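PA1221 (Pseudomonas aeruginosa, PDB 4DG9) joins an AMP-binding domain of the ANL superfamily and a carrier domain with a phosphopantetheine attachment site in one chain. Local coordinates at residues A[199-204]-A[226-231]; A[207-212]-A[219-224]; A[279-284]-A[303-308]. All blocks are in the same frame, centred on the assembly; numbering follows the deposited sequence.

Contact 1: residues A[199-204]-A[226-231]; sequences LAFAPQ and LLNGGC
Phe201 and Asn228 both set CG anti to their own carbonyl carbon (chi1 -70° and -66°), and this puts the asparagine amide beside the root of the phenylalanine side chain. ND2 of Asn228 lies 3.5 Å from CB of Phe201 and meets the ring obliquely, with the amide and ring planes only 23° apart. The ring itself leads on past the amide, and Leu199 CD2 rests on one of its faces. The polar end of Asn228 is engaged in its own segment's helix and the one before it: ND2 is hydrogen-bonded to Gly224 O and to Cys193 O. Asparagine suits this buried place because one amide can satisfy backbone carbonyls while offering a flat surface to Phe201.

Farther along, backbone meets backbone. Pro203 has no N-H to give, so Asn228 O, 3.2 Å from Pro203 N, gains from this residue no more than a bent, weak CA-H...O contact from Pro203 CA. In return, Pro203 O receives a straighter one from Gly230 CA at 3.2 Å, an approach made easy by the absence of a side chain on the glycine. The carbonyl oxygens of Pro203 and Gly229, both acceptors, lie side by side and share one guanidinium group, Arg43 donating NH2 to the first and NE to the second. Gly229 has the positive phi that glycine readily adopts, and it ends helix 217-226 in a Schellman motif, the turn by which this beta-alpha-beta unit passes from its helix into strand 231-234.

Contact 2: residues A[207-212]-A[219-224]; sequences FLVNSP and TLEIWG. With DG9 (5'-({[(2R,3R)-3-amino-2-{[2-({N-[(2R)-2-hydroxy-3,3-dimethyl-4-{[oxido(oxo)phosphonio]oxy}butanoyl]-beta-alanyl}amino)ethyl]sulfanyl}-4-methylpentyl]sulfonyl}amino)-5'-deoxyadenosine), chain B.
In the beta-alpha-beta unit formed by strand 206-209, helix 217-226 and strand 231-234, Glu221 ties the helix to the end of the first strand, while Phe207 packs against the helix. The axes of strand 207-209 and helix 219-224 approach to 7.5 Å, and their directions differ by 126°.

Phe207 turns one ring face to the helix backbone. Glu221 CA stands over that face, 4.0 Å from the centroid of the Phe207 ring and close to its normal, a CH-pi contact. Near the ring's far end, Phe207 CZ meets Leu220 CG at 4.0 Å, the two side chains crossing at about a right angle. An aromatic residue fits well here, since its flat face lets the helix backbone come close. Two residues along the strand, Val209 CG1 touches Ile222 CG1 at 3.9 Å.

With CG anti to its carbonyl carbon (chi1 -54°) and the chain extended beyond, Glu221 runs past Leu208 O and delivers its carboxylate to the turn that follows the strand. OE1 takes two backbone donors: Asn210 N, at 2.8 Å and nearly straight (175°), comes from above the carboxylate plane, and Ser211 N, 3.0 Å away, meets the syn lone pair of Glu221 OE1. Ser211 OG donates to OE2 from the opposite face of the carboxylate to Asn210 N, and a weak bond from Ser211 N also reaches OE2. Glutamate is long enough to span the gap, and bonds to both oxygens hold the carboxylate's rotation and the turn together. That turn leads straight to the bound DG9, where Pro212 CG lies 3.4 Å from DG9 O5P.

Contact 3: residues A[279-284]-A[303-308]; sequences RQLLTG and LHLVNG. With DG9 (5'-({[(2R,3R)-3-amino-2-{[2-({N-[(2R)-2-hydroxy-3,3-dimethyl-4-{[oxido(oxo)phosphonio]oxy}butanoyl]-beta-alanyl}amino)ethyl]sulfanyl}-4-methylpentyl]sulfonyl}amino)-5'-deoxyadenosine), chain B.
Leu281 projects into the notch between two leucines of segment 303-308: its CB has Leu303 CD1 at 4.0 Å, while its CG is faced by Leu305 CD1. With CG anti to the backbone N (chi1 -178°), Leu305 reaches along the sheet, and its CD1 fits between Leu281 and, more distantly, Thr283 CG2. Helix 261-270 closes over this side, with Phe264 on both Leu281 and Thr283.

On the other face Leu282 and Val306 run alongside each other, and the branch point Leu282 CG rests 4.0 Å from Val306 CB. Next to them Gln280 flanks the His304 ring, their planes 40° apart. Gln280 OE1 and His304 NE2 turn to the loop ahead of strand 206-209, bonding to Ala200 N and Phe198 O, while Gln280 NE2 bonds Ser256 OG.

The two strands are parallel neighbours in a beta-alpha-beta unit whose crossover is helix 290-299. Leu281 N donates to His304 O at 2.9 Å, Val306 N to Leu281 O, and Thr283 N to Val306 O at 2.9 Å.

At the C-terminal ends Gly284 has no side chain to collide with Gly308 O, and its CA lies 3.7 Å from DG9 N6. This adenine N6 donates to Gly308 O at 2.9 Å and to Asn307 OD1 at 2.8 Å, while Asn307 ND2 bonds Pro334 O, fixing which end of the amide faces N6.

Overall arrangement
Contacts 2 and 3 are buried, whereas contact 1 is only partly so and stands farther from the chain's centre. Both segments of contact 2 fall between those of contact 1 in the sequence, and both contacts concern helix 217-226: contact 1 its C-terminal turn, contact 2 the side that faces strand 206-209. Contact 3 belongs to a later beta-alpha-beta unit, and Leu282 joins it to contact 2 through Leu220 and Phe207. The chemistry follows position. Carbonyls and CA-H groups meet at the periphery without a direct hydrogen bond, a buried carboxylate grips a turn in contact 2, and regular strand pairing prevails in contact 3. Contacts 2 and 3 reach different parts of DG9.

Contact 1: residues A[199-204]-A[226-231]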
loop_
_atom_site.group_PDB
_atom_site.type_symbol
_atom_site.label_atom_id
_atom_site.label_comp_id
_atom_site.label_asym_id
_atom_site.label_seq_id
_atom_site.Cartn_x
_atom_site.Cartn_y
_atom_site.Cartn_z
ATOM N N LEU A 199 -5.641 18.670 0.692
ATOM C CA LEU A 199 -6.638 18.076 -0.170
ATOM C C LEU A 199 -7.903 18.764 0.219
ATOM O O LEU A 199 -8.022 19.224 1.347
ATOM C CB LEU A 199 -6.768 16.573 0.106
ATOM C CG LEU A 199 -7.617 15.764 -0.875
ATOM C CD1 LEU A 199 -6.920 15.676 -2.204
ATOM C CD2 LEU A 199 -7.875 14.372 -0.338
ATOM N N ALA A 200 -8.851 18.841 -0.700
ATOM C CA ALA A 200 -10.169 19.308 -0.328
ATOM C C ALA A 200 -11.058 18.108 0.002
ATOM O O ALA A 200 -11.538 17.415 -0.894
ATOM C CB ALA A 200 -10.768 20.096 -1.456
ATOM N N PHE A 201 -11.313 17.911 1.292
ATOM C CA PHE A 201 -12.257 16.906 1.753
ATOM C C PHE A 201 -13.619 17.567 1.849
ATOM O O PHE A 201 -13.795 18.537 2.579
ATOM C CB PHE A 201 -11.867 16.402 3.135
ATOM C CG PHE A 201 -10.621 15.572 3.169
ATOM C CD1 PHE A 201 -10.670 14.211 2.878
ATOM C CD2 PHE A 201 -9.399 16.142 3.533
ATOM C CE1 PHE A 201 -9.516 13.425 2.938
ATOM C CE2 PHE A 201 -8.222 15.359 3.599
ATOM C CZ PHE A 201 -8.290 13.998 3.318
ATOM N N ALA A 202 -14.571 17.064 1.082
ATOM C CA ALA A 202 -15.895 17.662 1.017
ATOM C C ALA A 202 -16.948 16.588 0.750
ATOM O O ALA A 202 -16.627 15.508 0.251
ATOM C CB ALA A 202 -15.923 18.752 -0.060
ATOM N N PRO A 203 -18.213 16.879 1.074
ATOM C CA PRO A 203 -19.311 15.924 0.863
ATOM C C PRO A 203 -19.468 15.504 -0.605
ATOM O O PRO A 203 -20.000 14.442 -0.905
ATOM C CB PRO A 203 -20.545 16.701 1.316
ATOM C CG PRO A 203 -20.028 17.809 2.182
ATOM C CD PRO A 203 -18.678 18.149 1.654
ATOM N N GLN A 204 -18.987 16.330 -1.518
ATOM C CA GLN A 204 -19.125 16.026 -2.930
ATOM C C GLN A 204 -17.967 15.173 -3.444
ATOM O O GLN A 204 -18.011 14.661 -4.563
ATOM C CB GLN A 204 -19.250 17.315 -3.759
ATOM C CG GLN A 204 -18.041 18.242 -3.685
ATOM C CD GLN A 204 -18.129 19.260 -2.538
ATOM O OE1 GLN A 204 -18.550 18.935 -1.425
ATOM N NE2 GLN A 204 -17.725 20.496 -2.813
ATOM N N LEU A 226 -15.828 8.984 4.144
ATOM C CA LEU A 226 -16.908 8.763 5.102
ATOM C C LEU A 226 -16.963 9.800 6.222
ATOM O O LEU A 226 -18.040 10.104 6.744
ATOM C CB LEU A 226 -16.851 7.356 5.680
ATOM C CG LEU A 226 -16.958 6.222 4.664
ATOM C CD1 LEU A 226 -16.861 4.874 5.386
ATOM C CD2 LEU A 226 -18.250 6.347 3.887
ATOM N N LEU A 227 -15.809 10.343 6.587
ATOM C CA LEU A 227 -15.735 11.316 7.677
ATOM C C LEU A 227 -16.113 12.715 7.200
ATOM O O LEU A 227 -16.315 13.625 7.997
ATOM C CB LEU A 227 -14.349 11.311 8.314
ATOM C CG LEU A 227 -14.024 9.960 8.951
ATOM C CD1 LEU A 227 -12.690 9.965 9.679
ATOM C CD2 LEU A 227 -15.160 9.534 9.884
ATOM N N ASN A 228 -16.129 12.882 5.886
ATOM C CA ASN A 228 -16.553 14.107 5.234
ATOM C C ASN A 228 -17.893 14.149 4.486
ATOM O O ASN A 228 -18.207 15.144 3.809
ATOM C CB ASN A 228 -15.398 14.649 4.426
ATOM C CG ASN A 228 -14.268 15.093 5.319
ATOM O OD1 ASN A 228 -14.330 16.173 5.893
ATOM N ND2 ASN A 228 -13.247 14.252 5.474
ATOM N N GLY A 229 -18.651 13.058 4.546
ATOM C CA GLY A 229 -19.938 13.013 3.876
ATOM C C GLY A 229 -19.835 12.722 2.382
ATOM O O GLY A 229 -20.833 12.754 1.658
ATOM N N GLY A 230 -18.628 12.415 1.917
ATOM C CA GLY A 230 -18.439 12.004 0.540
ATOM C C GLY A 230 -18.809 10.547 0.292
ATOM O O GLY A 230 -19.360 9.857 1.162
ATOM N N CYS A 231 -18.484 10.074 -0.908
ATOM C CA CYS A 231 -18.820 8.726 -1.315
ATOM C C CYS A 231 -17.566 7.901 -1.576
ATOM O O CYS A 231 -16.652 8.365 -2.237
ATOM C CB CYS A 231 -19.674 8.753 -2.589
ATOM S SG CYS A 231 -20.062 7.099 -3.272
#

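Contact 2: residues A[207-212]-A[219-224]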
loop_
_atom_site.group_PDB
_atom_site.type_symbol
_atom_site.label_atom_id
_atom_site.label_comp_id
_atom_site.label_asym_id
_atom_site.label_seq_id
_atom_site.Cartn_x
_atom_site.Cartn_y
_atom_site.Cartn_z
ATOM N N PHE A 207 -14.303 9.237 -3.648
ATOM C CA PHE A 207 -12.966 8.729 -3.434
ATOM C C PHE A 207 -12.845 7.287 -3.867
ATOM O O PHE A 207 -13.605 6.428 -3.429
ATOM C CB PHE A 207 -12.562 8.884 -1.972
ATOM C CG PHE A 207 -11.125 9.277 -1.795
ATOM C CD1 PHE A 207 -10.770 10.342 -0.979
ATOM C CD2 PHE A 207 -10.128 8.597 -2.471
ATOM C CE1 PHE A 207 -9.442 10.714 -0.847
ATOM C CE2 PHE A 207 -8.797 8.966 -2.343
ATOM C CZ PHE A 207 -8.454 10.026 -1.533
ATOM N N LEU A 208 -11.884 7.025 -4.740
ATOM C CA LEU A 208 -11.638 5.669 -5.212
ATOM C C LEU A 208 -11.078 4.793 -4.085
ATOM O O LEU A 208 -10.084 5.146 -3.440
ATOM C CB LEU A 208 -10.664 5.702 -6.384
ATOM C CG LEU A 208 -10.086 4.351 -6.787
ATOM C CD1 LEU A 208 -11.150 3.514 -7.496
ATOM C CD2 LEU A 208 -8.874 4.558 -7.676
ATOM N N VAL A 209 -11.724 3.661 -3.832
ATOM C CA VAL A 209 -11.256 2.751 -2.796
ATOM C C VAL A 209 -10.648 1.548 -3.488
ATOM O O VAL A 209 -11.338 0.716 -4.075
ATOM C CB VAL A 209 -12.383 2.299 -1.857
ATOM C CG1 VAL A 209 -11.817 1.358 -0.802
ATOM C CG2 VAL A 209 -13.081 3.510 -1.212
ATOM N N ASN A 210 -9.331 1.497 -3.418
ATOM C CA ASN A 210 -8.511 0.621 -4.226
ATOM C C ASN A 210 -7.417 -0.081 -3.411
ATOM O O ASN A 210 -7.179 -1.281 -3.545
ATOM C CB ASN A 210 -7.924 1.395 -5.396
ATOM C CG ASN A 210 -7.211 0.503 -6.357
ATOM O OD1 ASN A 210 -7.762 -0.514 -6.815
ATOM N ND2 ASN A 210 -5.973 0.858 -6.670
ATOM N N SER A 211 -6.657 0.726 -2.676
ATOM C CA SER A 211 -5.486 0.261 -1.943
ATOM C C SER A 211 -5.712 -0.936 -1.014
ATOM O O SER A 211 -6.770 -1.062 -0.400
ATOM C CB SER A 211 -4.876 1.425 -1.167
ATOM O OG SER A 211 -4.416 2.397 -2.083
ATOM N N PRO A 212 -4.704 -1.825 -0.917
ATOM C CA PRO A 212 -4.787 -2.987 -0.024
ATOM C C PRO A 212 -5.007 -2.582 1.438
ATOM O O PRO A 212 -4.324 -1.740 1.974
ATOM C CB PRO A 212 -3.438 -3.687 -0.227
ATOM C CG PRO A 212 -2.549 -2.661 -0.832
ATOM C CD PRO A 212 -3.451 -1.823 -1.688
ATOM N N THR A 219 -6.738 3.703 4.497
ATOM C CA THR A 219 -7.263 4.592 5.536
ATOM C C THR A 219 -7.764 5.906 4.959
ATOM O O THR A 219 -8.874 6.364 5.264
ATOM C CB THR A 219 -6.176 4.951 6.560
ATOM O OG1 THR A 219 -5.673 3.757 7.168
ATOM C CG2 THR A 219 -6.749 5.873 7.644
ATOM N N LEU A 220 -6.922 6.513 4.131
ATOM C CA LEU A 220 -7.252 7.778 3.490
ATOM C C LEU A 220 -8.433 7.580 2.576
ATOM O O LEU A 220 -9.407 8.321 2.645
ATOM C CB LEU A 220 -6.063 8.313 2.682
ATOM C CG LEU A 220 -6.326 9.510 1.761
ATOM C CD1 LEU A 220 -6.877 10.701 2.531
ATOM C CD2 LEU A 220 -5.066 9.903 0.997
ATOM N N GLU A 221 -8.347 6.573 1.716
ATOM C CA GLU A 221 -9.391 6.393 0.708
ATOM C C GLU A 221 -10.794 6.162 1.309
ATOM O O GLU A 221 -11.792 6.640 0.776
ATOM C CB GLU A 221 -9.029 5.238 -0.231
ATOM C CG GLU A 221 -7.670 5.359 -0.874
ATOM C CD GLU A 221 -7.277 4.099 -1.616
ATOM O OE1 GLU A 221 -7.983 3.078 -1.487
ATOM O OE2 GLU A 221 -6.265 4.129 -2.337
ATOM N N ILE A 222 -10.868 5.432 2.416
ATOM C CA ILE A 222 -12.152 5.113 3.042
ATOM C C ILE A 222 -12.636 6.245 3.937
ATOM O O ILE A 222 -13.683 6.879 3.686
ATOM C CB ILE A 222 -12.044 3.780 3.851
ATOM C CG1 ILE A 222 -11.726 2.627 2.900
ATOM C CG2 ILE A 222 -13.324 3.476 4.617
ATOM C CD1 ILE A 222 -11.195 1.424 3.568
ATOM N N TRP A 223 -11.867 6.506 4.987
ATOM C CA TRP A 223 -12.293 7.461 6.002
ATOM C C TRP A 223 -12.298 8.898 5.492
ATOM O O TRP A 223 -13.091 9.713 5.940
ATOM C CB TRP A 223 -11.464 7.283 7.275
ATOM C CG TRP A 223 -11.582 5.877 7.718
ATOM C CD1 TRP A 223 -10.599 4.927 7.737
ATOM C CD2 TRP A 223 -12.779 5.226 8.136
ATOM N NE1 TRP A 223 -11.110 3.730 8.170
ATOM C CE2 TRP A 223 -12.449 3.884 8.419
ATOM C CE3 TRP A 223 -14.097 5.655 8.326
ATOM C CZ2 TRP A 223 -13.391 2.961 8.859
ATOM C CZ3 TRP A 223 -15.029 4.743 8.756
ATOM C CH2 TRP A 223 -14.673 3.409 9.020
ATOM N N GLY A 224 -11.430 9.206 4.540
ATOM C CA GLY A 224 -11.452 10.524 3.939
ATOM C C GLY A 224 -12.857 10.852 3.457
ATOM O O GLY A 224 -13.386 11.926 3.757
HETATM C C DG9 B . 2.701 3.852 3.516
HETATM N N DG9 B . 6.173 3.446 3.821
HETATM S S DG9 B . 5.018 2.656 4.584
HETATM C C1 DG9 B . 3.673 3.626 4.686
HETATM N N1 DG9 B . 8.530 10.113 -1.144
HETATM O O1 DG9 B . 9.248 6.187 5.693
HETATM C C2 DG9 B . 9.607 9.370 -0.835
HETATM N N2 DG9 B . 1.546 5.728 4.608
HETATM O O2 DG9 B . 10.824 5.781 3.491
HETATM C C3 DG9 B . 6.672 4.649 4.458
HETATM N N3 DG9 B . 9.546 8.338 0.018
HETATM O O3 DG9 B . 3.003 -5.530 -7.070
HETATM C C4 DG9 B . 8.365 7.999 0.597
HETATM C C5 DG9 B . 7.236 8.744 0.300
HETATM C C6 DG9 B . 7.336 9.818 -0.592
HETATM N N6 DG9 B . 6.259 10.577 -0.914
HETATM N N7 DG9 B . 6.224 8.203 1.014
HETATM C C8 DG9 B . 6.705 7.159 1.730
HETATM N N9 DG9 B . 8.009 7.035 1.467
HETATM C CA DG9 B . 2.465 5.372 3.483
HETATM C CB DG9 B . 1.953 6.006 2.188
HETATM C "C1'" DG9 B . 8.910 6.011 2.055
HETATM S S1P DG9 B . 3.148 3.135 1.957
HETATM C "C2'" DG9 B . 9.624 6.553 3.288
HETATM P P2A DG9 B . 1.762 -6.126 -7.728
HETATM C C2P DG9 B . 1.588 2.775 1.202
HETATM O O2P DG9 B . 4.796 1.371 3.998
HETATM C "C3'" DG9 B . 8.631 6.288 4.400
HETATM C C3P DG9 B . 1.097 1.345 1.422
HETATM O O3P DG9 B . 5.460 2.505 5.938
HETATM C "C4'" DG9 B . 8.070 4.947 3.953
HETATM O "O4'" DG9 B . 8.102 4.931 2.516
HETATM O O4A DG9 B . 1.255 -7.467 -7.238
HETATM N N4P DG9 B . 1.483 0.488 0.320
HETATM C C5P DG9 B . 0.616 -0.090 -0.507
HETATM O O5P DG9 B . -0.590 0.085 -0.464
HETATM O O6A DG9 B . 0.536 -5.080 -7.618
HETATM C C6P DG9 B . 1.212 -1.007 -1.545
HETATM C C7P DG9 B . 0.957 -0.417 -2.924
HETATM N N8P DG9 B . 1.238 -1.358 -3.988
HETATM C C9P DG9 B . 0.322 -2.226 -4.410
HETATM O O9P DG9 B . -0.802 -2.273 -3.944
HETATM C CAP DG9 B . 0.725 -3.173 -5.507
HETATM O OAP DG9 B . 2.126 -3.069 -5.754
HETATM C CBP DG9 B . -0.033 -2.917 -6.810
HETATM C CCP DG9 B . 0.635 -3.699 -7.940
HETATM C CDP DG9 B . -1.442 -3.440 -6.592
HETATM C CEP DG9 B . -0.094 -1.434 -7.152
HETATM C CG1 DG9 B . 0.436 5.972 2.050
HETATM C CG2 DG9 B . 2.435 7.452 2.122
#

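Contact 3: residues A[279-284]-A[303-308]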
loop_
_atom_site.group_PDB
_atom_site.type_symbol
_atom_site.label_atom_id
_atom_site.label_comp_id
_atom_site.label_asym_id
_atom_site.label_seq_id
_atom_site.Cartn_x
_atom_site.Cartn_y
_atom_site.Cartn_z
ATOM N N ARG A 279 -10.414 15.234 -10.118
ATOM C CA ARG A 279 -10.066 16.559 -9.606
ATOM C C ARG A 279 -8.827 16.483 -8.717
ATOM O O ARG A 279 -7.973 17.372 -8.729
ATOM C CB ARG A 279 -11.223 17.202 -8.826
ATOM C CG ARG A 279 -12.541 17.284 -9.578
ATOM C CD ARG A 279 -13.588 18.096 -8.806
ATOM N NE ARG A 279 -13.969 17.492 -7.524
ATOM C CZ ARG A 279 -13.583 17.934 -6.325
ATOM N NH1 ARG A 279 -12.789 18.994 -6.231
ATOM N NH2 ARG A 279 -13.991 17.314 -5.217
ATOM N N GLN A 280 -8.746 15.421 -7.930
ATOM C CA GLN A 280 -7.690 15.309 -6.939
ATOM C C GLN A 280 -6.991 13.959 -6.993
ATOM O O GLN A 280 -7.623 12.891 -6.938
ATOM C CB GLN A 280 -8.253 15.518 -5.537
ATOM C CG GLN A 280 -8.965 16.823 -5.348
ATOM C CD GLN A 280 -9.399 17.037 -3.919
ATOM O OE1 GLN A 280 -9.000 18.008 -3.282
ATOM N NE2 GLN A 280 -10.227 16.135 -3.405
ATOM N N LEU A 281 -5.670 14.016 -7.058
ATOM C CA LEU A 281 -4.882 12.806 -7.112
ATOM C C LEU A 281 -3.707 12.924 -6.153
ATOM O O LEU A 281 -2.987 13.926 -6.153
ATOM C CB LEU A 281 -4.407 12.542 -8.541
ATOM C CG LEU A 281 -3.327 11.485 -8.747
ATOM C CD1 LEU A 281 -3.810 10.166 -8.204
ATOM C CD2 LEU A 281 -2.992 11.358 -10.215
ATOM N N LEU A 282 -3.538 11.909 -5.312
ATOM C CA LEU A 282 -2.378 11.827 -4.442
ATOM C C LEU A 282 -1.561 10.622 -4.850
ATOM O O LEU A 282 -2.100 9.572 -5.260
ATOM C CB LEU A 282 -2.773 11.707 -2.968
ATOM C CG LEU A 282 -3.738 12.749 -2.397
ATOM C CD1 LEU A 282 -5.171 12.301 -2.633
ATOM C CD2 LEU A 282 -3.506 12.974 -0.923
ATOM N N THR A 283 -0.254 10.786 -4.758
ATOM C CA THR A 283 0.652 9.676 -4.959
ATOM C C THR A 283 1.866 9.860 -4.036
ATOM O O THR A 283 2.012 10.887 -3.367
ATOM C CB THR A 283 1.060 9.536 -6.448
ATOM O OG1 THR A 283 1.961 8.433 -6.597
ATOM C CG2 THR A 283 1.734 10.811 -6.948
ATOM N N GLY A 284 2.733 8.866 -3.990
ATOM C CA GLY A 284 3.697 8.820 -2.916
ATOM C C GLY A 284 3.916 7.373 -2.550
ATOM O O GLY A 284 3.589 6.467 -3.329
ATOM N N LEU A 303 -5.406 19.450 -12.693
ATOM C CA LEU A 303 -5.389 18.421 -11.652
ATOM C C LEU A 303 -4.688 18.918 -10.386
ATOM O O LEU A 303 -3.621 19.513 -10.446
ATOM C CB LEU A 303 -4.706 17.159 -12.166
ATOM C CG LEU A 303 -4.573 15.950 -11.241
ATOM C CD1 LEU A 303 -5.938 15.360 -10.889
ATOM C CD2 LEU A 303 -3.698 14.902 -11.916
ATOM N N HIS A 304 -5.306 18.676 -9.242
ATOM C CA HIS A 304 -4.690 18.992 -7.973
ATOM C C HIS A 304 -3.943 17.728 -7.564
ATOM O O HIS A 304 -4.547 16.720 -7.176
ATOM C CB HIS A 304 -5.783 19.315 -6.947
ATOM C CG HIS A 304 -5.275 19.559 -5.560
ATOM N ND1 HIS A 304 -4.808 20.787 -5.138
ATOM C CD2 HIS A 304 -5.181 18.736 -4.487
ATOM C CE1 HIS A 304 -4.440 20.708 -3.871
ATOM N NE2 HIS A 304 -4.658 19.473 -3.455
ATOM N N LEU A 305 -2.623 17.788 -7.641
ATOM C CA LEU A 305 -1.818 16.603 -7.446
ATOM C C LEU A 305 -1.002 16.795 -6.183
ATOM O O LEU A 305 -0.509 17.881 -5.930
ATOM C CB LEU A 305 -0.925 16.354 -8.663
ATOM C CG LEU A 305 -0.046 15.099 -8.612
ATOM C CD1 LEU A 305 -0.878 13.830 -8.813
ATOM C CD2 LEU A 305 1.069 15.160 -9.642
ATOM N N VAL A 306 -0.884 15.750 -5.379
ATOM C CA VAL A 306 -0.220 15.858 -4.087
ATOM C C VAL A 306 0.775 14.723 -3.901
ATOM O O VAL A 306 0.482 13.562 -4.215
ATOM C CB VAL A 306 -1.250 15.770 -2.937
ATOM C CG1 VAL A 306 -0.571 15.937 -1.576
ATOM C CG2 VAL A 306 -2.371 16.781 -3.135
ATOM N N ASN A 307 1.948 15.064 -3.387
ATOM C CA ASN A 307 2.911 14.068 -2.946
ATOM C C ASN A 307 2.714 13.833 -1.444
ATOM O O ASN A 307 3.021 14.704 -0.617
ATOM C CB ASN A 307 4.311 14.614 -3.204
ATOM C CG ASN A 307 5.379 13.608 -2.945
ATOM O OD1 ASN A 307 5.089 12.441 -2.716
ATOM N ND2 ASN A 307 6.638 14.047 -2.988
ATOM N N GLY A 308 2.137 12.683 -1.096
ATOM C CA GLY A 308 1.999 12.297 0.297
ATOM C C GLY A 308 3.167 11.482 0.811
ATOM O O GLY A 308 3.582 10.520 0.171
HETATM C C DG9 B . 2.701 3.852 3.516
HETATM N N DG9 B . 6.173 3.446 3.821
HETATM S S DG9 B . 5.018 2.656 4.584
HETATM C C1 DG9 B . 3.673 3.626 4.686
HETATM N N1 DG9 B . 8.530 10.113 -1.144
HETATM O O1 DG9 B . 9.248 6.187 5.693
HETATM C C2 DG9 B . 9.607 9.370 -0.835
HETATM N N2 DG9 B . 1.546 5.728 4.608
HETATM O O2 DG9 B . 10.824 5.781 3.491
HETATM C C3 DG9 B . 6.672 4.649 4.458
HETATM N N3 DG9 B . 9.546 8.338 0.018
HETATM O O3 DG9 B . 3.003 -5.530 -7.070
HETATM C C4 DG9 B . 8.365 7.999 0.597
HETATM C C5 DG9 B . 7.236 8.744 0.300
HETATM C C6 DG9 B . 7.336 9.818 -0.592
HETATM N N6 DG9 B . 6.259 10.577 -0.914
HETATM N N7 DG9 B . 6.224 8.203 1.014
HETATM C C8 DG9 B . 6.705 7.159 1.730
HETATM N N9 DG9 B . 8.009 7.035 1.467
HETATM C CA DG9 B . 2.465 5.372 3.483
HETATM C CB DG9 B . 1.953 6.006 2.188
HETATM C "C1'" DG9 B . 8.910 6.011 2.055
HETATM S S1P DG9 B . 3.148 3.135 1.957
HETATM C "C2'" DG9 B . 9.624 6.553 3.288
HETATM P P2A DG9 B . 1.762 -6.126 -7.728
HETATM C C2P DG9 B . 1.588 2.775 1.202
HETATM O O2P DG9 B . 4.796 1.371 3.998
HETATM C "C3'" DG9 B . 8.631 6.288 4.400
HETATM C C3P DG9 B . 1.097 1.345 1.422
HETATM O O3P DG9 B . 5.460 2.505 5.938
HETATM C "C4'" DG9 B . 8.070 4.947 3.953
HETATM O "O4'" DG9 B . 8.102 4.931 2.516
HETATM O O4A DG9 B . 1.255 -7.467 -7.238
HETATM N N4P DG9 B . 1.483 0.488 0.320
HETATM C C5P DG9 B . 0.616 -0.090 -0.507
HETATM O O5P DG9 B . -0.590 0.085 -0.464
HETATM O O6A DG9 B . 0.536 -5.080 -7.618
HETATM C C6P DG9 B . 1.212 -1.007 -1.545
HETATM C C7P DG9 B . 0.957 -0.417 -2.924
HETATM N N8P DG9 B . 1.238 -1.358 -3.988
HETATM C C9P DG9 B . 0.322 -2.226 -4.410
HETATM O O9P DG9 B . -0.802 -2.273 -3.944
HETATM C CAP DG9 B . 0.725 -3.173 -5.507
HETATM O OAP DG9 B . 2.126 -3.069 -5.754
HETATM C CBP DG9 B . -0.033 -2.917 -6.810
HETATM C CCP DG9 B . 0.635 -3.699 -7.940
HETATM C CDP DG9 B . -1.442 -3.440 -6.592
HETATM C CEP DG9 B . -0.094 -1.434 -7.152
HETATM C CG1 DG9 B . 0.436 5.972 2.050
HETATM C CG2 DG9 B . 2.435 7.452 2.122
#